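Local coordinates for protein NADP-dependent 2-hydroxyacid dehydrogenase (Rhizobium etli, PDB 4XCV) that binds NADPH and probably catalyses the NADP-dependent interconversion of 2-hydroxyacids and 2-oxoacids, as a member of the D-isomer-specific 2-hydroxyacid dehydrogenase family, at residues A[114-119]-A[133-138]; A[194-199]-A[223-228]. All coordinates share one frame; numbering follows the deposited sequence.

Interaction 1 (A[114-119]-A[133-138]); sequences HLRGQY and LIAPEA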
loop_
_atom_site.group_PDB
_atom_site.type_symbol
_atom_site.label_atom_id
_atom_site.label_comp_id
_atom_site.label_asym_id
_atom_site.label_seq_id
_atom_site.Cartn_x
_atom_site.Cartn_y
_atom_site.Cartn_z
ATOM N N HIS A 114 -4.707 6.713 -3.433
ATOM C CA HIS A 114 -4.998 7.686 -4.493
ATOM C C HIS A 114 -5.018 7.026 -5.862
ATOM O O HIS A 114 -5.927 7.315 -6.672
ATOM C CB HIS A 114 -4.013 8.836 -4.458
ATOM C CG HIS A 114 -4.321 9.779 -3.356
ATOM N ND1 HIS A 114 -5.405 10.628 -3.395
ATOM C CD2 HIS A 114 -3.738 9.939 -2.157
ATOM C CE1 HIS A 114 -5.438 11.305 -2.256
ATOM N NE2 HIS A 114 -4.437 10.913 -1.495
ATOM N N LEU A 115 -4.104 6.121 -6.130
ATOM C CA LEU A 115 -4.086 5.424 -7.408
ATOM C C LEU A 115 -5.381 4.648 -7.623
ATOM O O LEU A 115 -5.946 4.663 -8.744
ATOM C CB LEU A 115 -2.916 4.433 -7.445
ATOM C CG LEU A 115 -2.764 3.635 -8.731
ATOM C CD1 LEU A 115 -2.277 4.457 -9.894
ATOM C CD2 LEU A 115 -1.834 2.443 -8.513
ATOM N N ARG A 116 -5.858 3.976 -6.566
ATOM C CA ARG A 116 -6.915 2.996 -6.692
ATOM C C ARG A 116 -8.298 3.564 -6.438
ATOM O O ARG A 116 -9.288 2.862 -6.727
ATOM C CB ARG A 116 -6.614 1.779 -5.811
ATOM C CG ARG A 116 -5.319 1.090 -6.211
ATOM C CD ARG A 116 -5.288 0.664 -7.665
ATOM N NE ARG A 116 -6.347 -0.306 -7.941
ATOM C CZ ARG A 116 -6.232 -1.615 -8.103
ATOM N NH1 ARG A 116 -5.063 -2.190 -8.299
ATOM N NH2 ARG A 116 -7.310 -2.352 -8.144
ATOM N N GLY A 117 -8.409 4.791 -5.971
ATOM C CA GLY A 117 -9.688 5.372 -5.709
ATOM C C GLY A 117 -10.337 4.968 -4.425
ATOM O O GLY A 117 -11.560 4.781 -4.358
ATOM N N GLN A 118 -9.559 4.869 -3.350
ATOM C CA GLN A 118 -10.122 4.528 -2.074
ATOM C C GLN A 118 -11.210 5.481 -1.624
ATOM O O GLN A 118 -12.169 5.052 -1.007
ATOM C CB GLN A 118 -9.017 4.459 -1.052
ATOM C CG GLN A 118 -9.441 4.045 0.352
ATOM C CD GLN A 118 -10.026 2.691 0.410
ATOM O OE1 GLN A 118 -9.666 1.846 -0.402
ATOM N NE2 GLN A 118 -10.870 2.474 1.379
ATOM N N TYR A 119 -11.056 6.766 -1.882
ATOM C CA TYR A 119 -12.088 7.720 -1.474
ATOM C C TYR A 119 -13.424 7.345 -2.107
ATOM O O TYR A 119 -14.502 7.315 -1.443
ATOM C CB TYR A 119 -11.740 9.139 -1.914
ATOM C CG TYR A 119 -12.939 10.066 -1.805
ATOM C CD1 TYR A 119 -13.321 10.536 -0.597
ATOM C CD2 TYR A 119 -13.677 10.419 -2.931
ATOM C CE1 TYR A 119 -14.432 11.404 -0.465
ATOM C CE2 TYR A 119 -14.766 11.263 -2.830
ATOM C CZ TYR A 119 -15.138 11.739 -1.611
ATOM O OH TYR A 119 -16.267 12.568 -1.590
ATOM N N LEU A 133 -14.811 1.150 -10.304
ATOM C CA LEU A 133 -13.975 2.265 -10.720
ATOM C C LEU A 133 -12.845 1.836 -11.605
ATOM O O LEU A 133 -12.449 0.673 -11.584
ATOM C CB LEU A 133 -13.396 2.919 -9.461
ATOM C CG LEU A 133 -14.370 3.328 -8.365
ATOM C CD1 LEU A 133 -13.611 3.998 -7.229
ATOM C CD2 LEU A 133 -15.448 4.239 -8.891
ATOM N N ILE A 134 -12.391 2.777 -12.418
ATOM C CA ILE A 134 -11.228 2.575 -13.306
ATOM C C ILE A 134 -10.018 3.170 -12.643
ATOM O O ILE A 134 -10.047 4.328 -12.217
ATOM C CB ILE A 134 -11.463 3.307 -14.644
ATOM C CG1 ILE A 134 -12.700 2.782 -15.308
ATOM C CG2 ILE A 134 -10.216 3.182 -15.505
ATOM C CD1 ILE A 134 -12.647 1.308 -15.627
ATOM N N ALA A 135 -8.933 2.409 -12.556
ATOM C CA ALA A 135 -7.681 2.959 -12.061
ATOM C C ALA A 135 -6.579 2.554 -13.013
ATOM O O ALA A 135 -6.541 1.430 -13.495
ATOM C CB ALA A 135 -7.374 2.437 -10.684
ATOM N N PRO A 136 -5.687 3.486 -13.290
ATOM C CA PRO A 136 -4.552 3.113 -14.099
ATOM C C PRO A 136 -3.567 2.249 -13.306
ATOM O O PRO A 136 -3.546 2.329 -12.077
ATOM C CB PRO A 136 -3.877 4.458 -14.399
ATOM C CG PRO A 136 -4.246 5.347 -13.296
ATOM C CD PRO A 136 -5.560 4.833 -12.725
ATOM N N GLU A 137 -2.787 1.422 -13.986
ATOM C CA GLU A 137 -1.713 0.715 -13.242
ATOM C C GLU A 137 -0.666 1.739 -12.767
ATOM O O GLU A 137 -0.539 2.861 -13.308
ATOM C CB GLU A 137 -1.069 -0.401 -14.045
ATOM C CG GLU A 137 -0.192 -0.016 -15.183
ATOM C CD GLU A 137 0.427 -1.303 -15.761
ATOM O OE1 GLU A 137 1.339 -1.898 -15.162
ATOM O OE2 GLU A 137 -0.020 -1.759 -16.852
ATOM N N ALA A 138 0.034 1.383 -11.693
ATOM C CA ALA A 138 0.997 2.248 -11.083
ATOM C C ALA A 138 2.024 2.769 -12.075
ATOM O O ALA A 138 2.423 3.910 -11.956
ATOM C CB ALA A 138 1.687 1.545 -9.939
#
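Leu-115, in the last turn of helix 100-116, lies along the extended segment 133-138 and makes the tight part of this contact. Its CG stands anti to the backbone N (chi1 -180°), which brings CG beside the carbonyl carbon and to 3.7 Å from Pro-136 O of the passing chain, where the two methyls diverge to different residues. CD1 lies 3.3 Å from Pro-136 O and 4.0 Å from Pro-136 CG, the leucine and the proline ring running past each other in opposite directions. CD2 meets Ala-138, 3.9 Å from its CB. With an alanine here both methyls would be missing, which would probably open a gap between the helix end and the chain at Pro-136 and Ala-138. Ala-135 points its methyl at the helix terminus, 3.3 Å from Leu-115 O, and the same CB rests 4.0 Å from Arg-116 NE, approaching the guanidinium obliquely. The arginine chain is bent at its second and third torsions, and its polar end serves the second subunit: NH1 forms a salt bridge with Glu-105 of that subunit and NH2 a hydrogen bond with its Ala-285 O.

Toward Leu-133 the contact thins out. Leu-133 CD1 touches Gly-117 O at 3.6 Å, and its other contacts with the helix end, such as Arg-116 O, are long. Gly-117 leaves helical geometry with positive phi (80°), where a side chain would jam against the preceding carbonyl and crowd Leu-133 CD1. This residue ends helix 100-116 and is also the N-cap of helix 118-126, so the loop packs against a break between consecutive helices. The arrangement belongs to the nucleotide-binding domain of the D-2-hydroxyacid dehydrogenase fold, where the segment leading into strand 142-146 crosses the end of helix 100-116 at the dimer interface.

Interaction 2 (A[194-199]-A[223-228]); sequences TDILVG and GALGQP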
loop_
_atom_site.group_PDB
_atom_site.type_symbol
_atom_site.label_atom_id
_atom_site.label_comp_id
_atom_site.label_asym_id
_atom_site.label_seq_id
_atom_site.Cartn_x
_atom_site.Cartn_y
_atom_site.Cartn_z
ATOM N N THR A 194 5.264 15.449 -12.428
ATOM C CA THR A 194 4.772 14.765 -11.226
ATOM C C THR A 194 3.233 14.701 -11.179
ATOM O O THR A 194 2.577 15.728 -11.258
ATOM C CB THR A 194 5.308 15.456 -9.970
ATOM O OG1 THR A 194 6.728 15.355 -9.961
ATOM C CG2 THR A 194 4.784 14.823 -8.728
ATOM N N ASP A 195 2.725 13.485 -11.027
ATOM C CA ASP A 195 1.288 13.228 -10.787
ATOM C C ASP A 195 0.949 13.190 -9.283
ATOM O O ASP A 195 -0.101 13.665 -8.881
ATOM C CB ASP A 195 0.880 11.916 -11.424
ATOM C CG ASP A 195 1.080 11.904 -12.915
ATOM O OD1 ASP A 195 0.570 12.826 -13.616
ATOM O OD2 ASP A 195 1.724 10.938 -13.409
ATOM N N ILE A 196 1.791 12.527 -8.501
ATOM C CA ILE A 196 1.630 12.484 -7.039
ATOM C C ILE A 196 2.907 13.023 -6.416
ATOM O O ILE A 196 3.971 12.450 -6.586
ATOM C CB ILE A 196 1.353 11.031 -6.535
ATOM C CG1 ILE A 196 0.159 10.369 -7.238
ATOM C CG2 ILE A 196 1.240 11.053 -5.016
ATOM C CD1 ILE A 196 -0.057 8.943 -6.760
ATOM N N LEU A 197 2.784 14.165 -5.736
ATOM C CA LEU A 197 3.917 14.776 -5.061
ATOM C C LEU A 197 3.985 14.188 -3.655
ATOM O O LEU A 197 2.991 14.274 -2.940
ATOM C CB LEU A 197 3.732 16.289 -5.001
ATOM C CG LEU A 197 4.874 17.141 -4.411
ATOM C CD1 LEU A 197 4.581 18.618 -4.737
ATOM C CD2 LEU A 197 5.130 16.928 -2.909
ATOM N N VAL A 198 5.132 13.623 -3.266
ATOM C CA VAL A 198 5.374 13.145 -1.901
ATOM C C VAL A 198 6.411 14.030 -1.217
ATOM O O VAL A 198 7.559 14.053 -1.623
ATOM C CB VAL A 198 5.801 11.660 -1.905
ATOM C CG1 VAL A 198 6.298 11.183 -0.528
ATOM C CG2 VAL A 198 4.664 10.796 -2.411
ATOM N N GLY A 199 5.970 14.713 -0.173
ATOM C CA GLY A 199 6.849 15.635 0.581
ATOM C C GLY A 199 7.492 14.983 1.777
ATOM O O GLY A 199 6.792 14.605 2.728
ATOM N N GLY A 223 -2.139 14.059 -16.618
ATOM C CA GLY A 223 -1.690 12.729 -16.235
ATOM C C GLY A 223 -2.789 11.688 -16.031
ATOM O O GLY A 223 -3.988 11.959 -16.139
ATOM N N ALA A 224 -2.354 10.481 -15.696
ATOM C CA ALA A 224 -3.253 9.325 -15.664
ATOM C C ALA A 224 -4.260 9.348 -14.525
ATOM O O ALA A 224 -5.292 8.668 -14.643
ATOM C CB ALA A 224 -2.427 8.028 -15.640
ATOM N N LEU A 225 -4.014 10.135 -13.484
ATOM C CA LEU A 225 -5.005 10.379 -12.415
ATOM C C LEU A 225 -5.988 11.461 -12.689
ATOM O O LEU A 225 -6.883 11.723 -11.844
ATOM C CB LEU A 225 -4.324 10.815 -11.095
ATOM C CG LEU A 225 -3.320 9.855 -10.574
ATOM C CD1 LEU A 225 -2.595 10.462 -9.382
ATOM C CD2 LEU A 225 -3.965 8.530 -10.229
ATOM N N GLY A 226 -5.795 12.198 -13.791
ATOM C CA GLY A 226 -6.702 13.288 -14.093
ATOM C C GLY A 226 -6.200 14.590 -13.500
ATOM O O GLY A 226 -5.854 15.538 -14.234
ATOM N N GLN A 227 -6.205 14.648 -12.167
ATOM C CA GLN A 227 -5.736 15.804 -11.411
ATOM C C GLN A 227 -4.661 15.319 -10.452
ATOM O O GLN A 227 -4.758 14.212 -9.916
ATOM C CB GLN A 227 -6.864 16.451 -10.637
ATOM C CG GLN A 227 -7.972 17.031 -11.537
ATOM C CD GLN A 227 -9.324 17.178 -10.829
ATOM O OE1 GLN A 227 -9.774 16.275 -10.117
ATOM N NE2 GLN A 227 -10.011 18.285 -11.086
ATOM N N PRO A 228 -3.603 16.112 -10.266
ATOM C CA PRO A 228 -2.517 15.663 -9.418
ATOM C C PRO A 228 -2.822 15.697 -7.934
ATOM O O PRO A 228 -3.782 16.312 -7.482
ATOM C CB PRO A 228 -1.388 16.637 -9.775
ATOM C CG PRO A 228 -2.103 17.888 -10.136
ATOM C CD PRO A 228 -3.373 17.455 -10.799
HETATM O O HOH W 1 0.417 10.003 -15.606
HETATM O O HOH W 2 -2.387 12.681 -12.957
#
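Asp-195 and Ile-196, at the start of strand 196-199 in the parallel Rossmann-type sheet, receive the type I beta turn of Gly-223 to Gly-226 and the residues that lead from it into the adjacent strand 229-232. The polar part is bridged by water. Water 1 donates to Asp-195 OD2 at 2.7 Å and accepts from Ala-224 N, while water 2 donates to Asp-195 OD1 at 3.0 Å and accepts from Leu-225 N. One carboxylate thus reaches two successive amides of the turn. Its OD2 is also held by Thr-142 N and by a salt bridge to Arg-220, partners that would help to fix its rotation and probably favour the charged form. The turn is closed internally by Gly-226 N bonding to Gly-223 O at 3.0 Å.

Among the close backbone approaches, Asp-195 OD1 lies 3.5 Å from Gly-223 CA, so close that a side chain at Gly-223 would collide with it. Pro-228 brings its CA to 3.2 Å from Asp-195 O.

The apolar contact joins Ile-196 and Leu-225, whose side chains cross at about a right angle. With CG1 anti to the carbonyl carbon (chi1 -54°), the end of the Ile-196 side chain comes close to the turn, and Leu-225 CD1 presses on Ile-196 CG1 at 3.5 Å, tighter than ordinary carbon packing.

How the interactions relate
Interactions 1 and 2 are neighbours in the NADPH-binding domain, their centres 12 Å apart, and both are partly buried. In interaction 2 the strand residues are buried while the turn reaches the surface, with Ala-224 exposed. Both involve helix 100-116, interaction 1 through its end and interaction 2 through Ile-196, which packs on Cys-111. Interaction 1 lies against the second subunit, which does not touch interaction 2. Chemistry differs accordingly: apolar packing inside the chain with polar groups turned to the partner subunit in interaction 1, a water-bridged carboxylate beside a small apolar pair in interaction 2. They meet directly where Pro-136 CG packs 3.7 Å from Ala-224 O and Leu-225 CD2 approaches Leu-115 CA.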